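Local coordinates for odorant binding protein OBP69a (PDB 6HHE) that probably binds odorants for transport in the olfactory system of the medfly, as a secreted member of the PBP/GOBP family, at residues Val24-Asp27 and Leu28-Ala32; Gln42-Lys45 and Cys46-His49. All coordinates share one frame; numbering follows the deposited sequence.

Contact 1 (24-32) covers the entry into helix 26-35 and contact 2 (42-49) the start of helix 42-55, the next helix along the chain. Their centres lie about 11 Å apart, and the two meet directly. R43 NH1 stands 3.0 Å from T25 OG1, a probable hydrogen bond, while the rings of F29 and F47 pack edge-to-face, with F29 CZ 3.5 Å from F47 CE2. V24 CG1 adds an apolar contact of 3.7 Å to F47 CD1, and L28 CD1 lies 3.7 Å from R43 NH2. The residues lining the 2-(2-methoxyethoxy)ethanol pocket, I80, E83, N111 and I114, belong to neither contact.

Contact 1. Residues Val24-Asp27 and Leu28-Ala32; sequences VTED and LFIEA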
loop_
_atom_site.group_PDB
_atom_site.type_symbol
_atom_site.label_atom_id
_atom_site.label_comp_id
_atom_site.label_asym_id
_atom_site.label_seq_id
_atom_site.Cartn_x
_atom_site.Cartn_y
_atom_site.Cartn_z
ATOM N N VAL A 24 -11.907 -5.082 5.993
ATOM C CA VAL A 24 -10.691 -5.721 6.505
ATOM C C VAL A 24 -10.750 -5.788 8.025
ATOM O O VAL A 24 -11.260 -4.866 8.693
ATOM C CB VAL A 24 -9.434 -4.972 6.016
ATOM C CG1 VAL A 24 -9.258 -3.627 6.721
ATOM C CG2 VAL A 24 -8.162 -5.807 6.178
ATOM N N THR A 25 -10.263 -6.891 8.583
ATOM C CA THR A 25 -10.307 -7.126 10.015
ATOM C C THR A 25 -8.894 -7.213 10.581
ATOM O O THR A 25 -7.914 -7.482 9.862
ATOM C CB THR A 25 -11.114 -8.381 10.346
ATOM O OG1 THR A 25 -10.757 -9.433 9.448
ATOM C CG2 THR A 25 -12.591 -8.121 10.188
ATOM N N GLU A 26 -8.781 -6.929 11.884
ATOM C CA GLU A 26 -7.471 -6.874 12.536
ATOM C C GLU A 26 -6.704 -8.192 12.436
ATOM O O GLU A 26 -5.472 -8.171 12.352
ATOM C CB GLU A 26 -7.631 -6.463 14.001
ATOM C CG GLU A 26 -6.316 -6.301 14.798
ATOM C CD GLU A 26 -5.348 -5.253 14.227
ATOM O OE1 GLU A 26 -4.136 -5.300 14.559
ATOM O OE2 GLU A 26 -5.786 -4.380 13.451
ATOM N N ASP A 27 -7.394 -9.337 12.397
ATOM C CA ASP A 27 -6.699 -10.617 12.255
ATOM C C ASP A 27 -5.853 -10.679 10.990
ATOM O O ASP A 27 -4.778 -11.303 11.003
ATOM C CB ASP A 27 -7.690 -11.777 12.298
ATOM C CG ASP A 27 -8.676 -11.734 11.169
ATOM O OD1 ASP A 27 -9.471 -10.781 11.158
ATOM O OD2 ASP A 27 -8.660 -12.632 10.302
ATOM N N LEU A 28 -6.284 -10.012 9.915
ATOM C CA LEU A 28 -5.506 -10.005 8.680
ATOM C C LEU A 28 -4.231 -9.197 8.834
ATOM O O LEU A 28 -3.175 -9.597 8.325
ATOM C CB LEU A 28 -6.323 -9.486 7.507
ATOM C CG LEU A 28 -7.569 -10.318 7.201
ATOM C CD1 LEU A 28 -8.386 -9.737 6.088
ATOM C CD2 LEU A 28 -7.158 -11.750 6.862
ATOM N N PHE A 29 -4.312 -8.051 9.503
ATOM C CA PHE A 29 -3.104 -7.265 9.745
ATOM C C PHE A 29 -2.144 -8.000 10.673
ATOM O O PHE A 29 -0.922 -8.045 10.428
ATOM C CB PHE A 29 -3.490 -5.911 10.345
ATOM C CG PHE A 29 -4.231 -4.975 9.394
ATOM C CD1 PHE A 29 -3.772 -4.704 8.111
ATOM C CD2 PHE A 29 -5.391 -4.334 9.830
ATOM C CE1 PHE A 29 -4.486 -3.786 7.266
ATOM C CE2 PHE A 29 -6.084 -3.423 9.001
ATOM C CZ PHE A 29 -5.646 -3.169 7.727
ATOM N N ILE A 30 -2.671 -8.629 11.728
ATOM C CA ILE A 30 -1.817 -9.398 12.632
ATOM C C ILE A 30 -1.148 -10.533 11.879
ATOM O O ILE A 30 0.055 -10.781 12.037
ATOM C CB ILE A 30 -2.638 -9.914 13.819
ATOM C CG1 ILE A 30 -3.049 -8.747 14.718
ATOM C CG2 ILE A 30 -1.838 -10.960 14.586
ATOM C CD1 ILE A 30 -4.132 -9.119 15.733
ATOM N N GLU A 31 -1.906 -11.229 11.023
ATOM C CA GLU A 31 -1.311 -12.337 10.274
ATOM C C GLU A 31 -0.179 -11.857 9.377
ATOM O O GLU A 31 0.876 -12.494 9.317
ATOM C CB GLU A 31 -2.372 -13.043 9.441
ATOM C CG GLU A 31 -1.760 -14.045 8.480
ATOM C CD GLU A 31 -1.599 -15.415 9.100
ATOM O OE1 GLU A 31 -1.963 -15.562 10.289
ATOM O OE2 GLU A 31 -1.122 -16.342 8.401
ATOM N N ALA A 32 -0.370 -10.737 8.677
ATOM C CA ALA A 32 0.700 -10.191 7.835
ATOM C C ALA A 32 1.928 -9.867 8.655
ATOM O O ALA A 32 3.051 -10.185 8.260
ATOM C CB ALA A 32 0.191 -8.919 7.146
#
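I30 N and E31 N reach back to E26 O and D27 O, 2.9 Å in each case, closing the first i to i+4 bonds of helix 26-35, while the bond from L28 N to T25 O is more bent (N-H...O 140°). T25 occupies the N-cap position without a capping bond from its side chain; OG1 instead bonds to D27 OD1 on the syn side of the carboxylate. Both methyls of V24, just before the helix, reach the F29 ring: CG1 comes to 3.8 Å from F29 CZ, and CG2 lies over one face while also touching L28 CD1 at 3.9 Å. With F29 CG beside its own backbone N (chi1 -68°), the ring is laid back toward V24. E26 runs across both F29 and I30. Its chain leaves anti to the backbone N and bends at chi2, which brings OE2 to the ring edge, 3.6 Å from F29 CD2, and CG to 3.7 Å from I30 CD1; carboxylate and ring planes are 51° apart. Shortening E26 to an alanine removes CG and the carboxylate, and is likely to leave I30 CD1 without its alkyl neighbour and that ring edge less covered. Helix 42-55 packs against the apolar side, where L44 touches V24 and F29, while S123 near the C-terminus touches E26 and F29.

Contact 2. Residues Gln42-Lys45 and Cys46-His49; sequences QRLK and CFIH
I48 leans back along the carbonyl of L44, one helical turn earlier, and can be traced outward atom by atom. Its CB sits 3.6 Å from K45 O. CG1, beside the backbone N with chi1 -62°, comes to 3.3 Å from L44 O. CD1 stays 3.7 Å from L44 O and meets L44 CG more loosely, at 4.3 Å. The same L44 O accepts the backbone bond from I48 N (3.0 Å, N-H...O 166°); the aliphatic chain passes beside it. Beyond these segments I48 touches A100 and T104 of helix 96-110. The all-helical fold of the PBP/GOBP family is tied together by disulfides, and this helix carries two of their cysteines: C46, joined to C97 at the start of helix 96-110, and C50, joined to C18 of helix 10-22. C46 SG rests 3.5 Å from Q42 O, which accepts the backbone bond of C46 N. Next to C46 in the chain, K45 stretches fully extended beyond CG, and its NZ donates to OE1 of Q42, three residues before it, at 2.9 Å, tilted 21° from the amide carbonyl plane. E98 gathers both tips: OE2 makes a salt bridge with K45 NZ, and OE1 accepts from Q42 NE2, while F101 offers K45 a cation-pi contact.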
loop_
_atom_site.group_PDB
_atom_site.type_symbol
_atom_site.label_atom_id
_atom_site.label_comp_id
_atom_site.label_asym_id
_atom_site.label_seq_id
_atom_site.Cartn_x
_atom_site.Cartn_y
_atom_site.Cartn_z
ATOM N N GLN A 42 -9.167 -11.083 -0.053
ATOM C CA GLN A 42 -9.614 -9.962 -0.871
ATOM C C GLN A 42 -9.854 -8.703 -0.076
ATOM O O GLN A 42 -9.534 -7.635 -0.572
ATOM C CB GLN A 42 -10.922 -10.301 -1.590
ATOM C CG GLN A 42 -10.786 -11.502 -2.535
ATOM C CD GLN A 42 -9.688 -11.298 -3.570
ATOM O OE1 GLN A 42 -8.717 -12.031 -3.577
ATOM N NE2 GLN A 42 -9.848 -10.315 -4.457
ATOM N N ARG A 43 -10.320 -8.805 1.179
ATOM C CA ARG A 43 -10.546 -7.561 1.923
ATOM C C ARG A 43 -9.241 -6.829 2.219
ATOM O O ARG A 43 -9.222 -5.605 2.201
ATOM C CB ARG A 43 -11.279 -7.809 3.234
ATOM C CG ARG A 43 -12.701 -8.195 3.028
ATOM C CD ARG A 43 -13.308 -8.809 4.285
ATOM N NE ARG A 43 -12.710 -10.083 4.644
ATOM C CZ ARG A 43 -12.186 -10.350 5.848
ATOM N NH1 ARG A 43 -12.149 -9.432 6.806
ATOM N NH2 ARG A 43 -11.645 -11.558 6.055
ATOM N N LEU A 44 -8.131 -7.560 2.417
ATOM C CA LEU A 44 -6.842 -6.900 2.604
ATOM C C LEU A 44 -6.377 -6.268 1.303
ATOM O O LEU A 44 -5.876 -5.141 1.312
ATOM C CB LEU A 44 -5.847 -7.882 3.146
ATOM C CG LEU A 44 -4.435 -7.324 3.392
ATOM C CD1 LEU A 44 -4.450 -6.153 4.375
ATOM C CD2 LEU A 44 -3.516 -8.409 3.942
ATOM N N LYS A 45 -6.548 -6.967 0.172
ATOM C CA LYS A 45 -6.178 -6.392 -1.115
ATOM C C LYS A 45 -6.932 -5.089 -1.332
ATOM O O LYS A 45 -6.356 -4.085 -1.783
ATOM C CB LYS A 45 -6.506 -7.382 -2.254
ATOM C CG LYS A 45 -5.854 -8.747 -2.106
ATOM C CD LYS A 45 -6.064 -9.557 -3.393
ATOM C CE LYS A 45 -5.471 -10.883 -3.144
ATOM N NZ LYS A 45 -5.930 -11.765 -4.289
ATOM N N CYS A 46 -8.214 -5.084 -1.015
ATOM C CA CYS A 46 -9.002 -3.888 -1.264
ATOM C C CYS A 46 -8.700 -2.782 -0.272
ATOM O O CYS A 46 -8.787 -1.613 -0.659
ATOM C CB CYS A 46 -10.470 -4.211 -1.255
ATOM S SG CYS A 46 -10.971 -5.188 -2.700
ATOM N N PHE A 47 -8.359 -3.111 0.972
ATOM C CA PHE A 47 -7.851 -2.087 1.887
ATOM C C PHE A 47 -6.631 -1.404 1.304
ATOM O O PHE A 47 -6.500 -0.181 1.376
ATOM C CB PHE A 47 -7.521 -2.717 3.240
ATOM C CG PHE A 47 -6.844 -1.783 4.175
ATOM C CD1 PHE A 47 -7.598 -0.879 4.908
ATOM C CD2 PHE A 47 -5.465 -1.806 4.319
ATOM C CE1 PHE A 47 -6.933 0.027 5.755
ATOM C CE2 PHE A 47 -4.784 -0.893 5.152
ATOM C CZ PHE A 47 -5.552 0.012 5.881
ATOM N N ILE A 48 -5.668 -2.189 0.807
ATOM C CA ILE A 48 -4.452 -1.606 0.252
ATOM C C ILE A 48 -4.795 -0.725 -0.940
ATOM O O ILE A 48 -4.319 0.417 -1.031
ATOM C CB ILE A 48 -3.456 -2.725 -0.126
ATOM C CG1 ILE A 48 -3.071 -3.499 1.119
ATOM C CG2 ILE A 48 -2.236 -2.103 -0.778
ATOM C CD1 ILE A 48 -2.207 -4.682 0.848
ATOM N N HIS A 49 -5.703 -1.182 -1.810
ATOM C CA HIS A 49 -6.141 -0.321 -2.900
ATOM C C HIS A 49 -6.767 0.969 -2.383
ATOM O O HIS A 49 -6.486 2.046 -2.913
ATOM C CB HIS A 49 -7.130 -1.062 -3.794
ATOM C CG HIS A 49 -7.673 -0.216 -4.884
ATOM N ND1 HIS A 49 -8.821 0.535 -4.734
ATOM C CD2 HIS A 49 -7.192 0.060 -6.116
ATOM C CE1 HIS A 49 -9.029 1.229 -5.841
ATOM N NE2 HIS A 49 -8.071 0.942 -6.703
#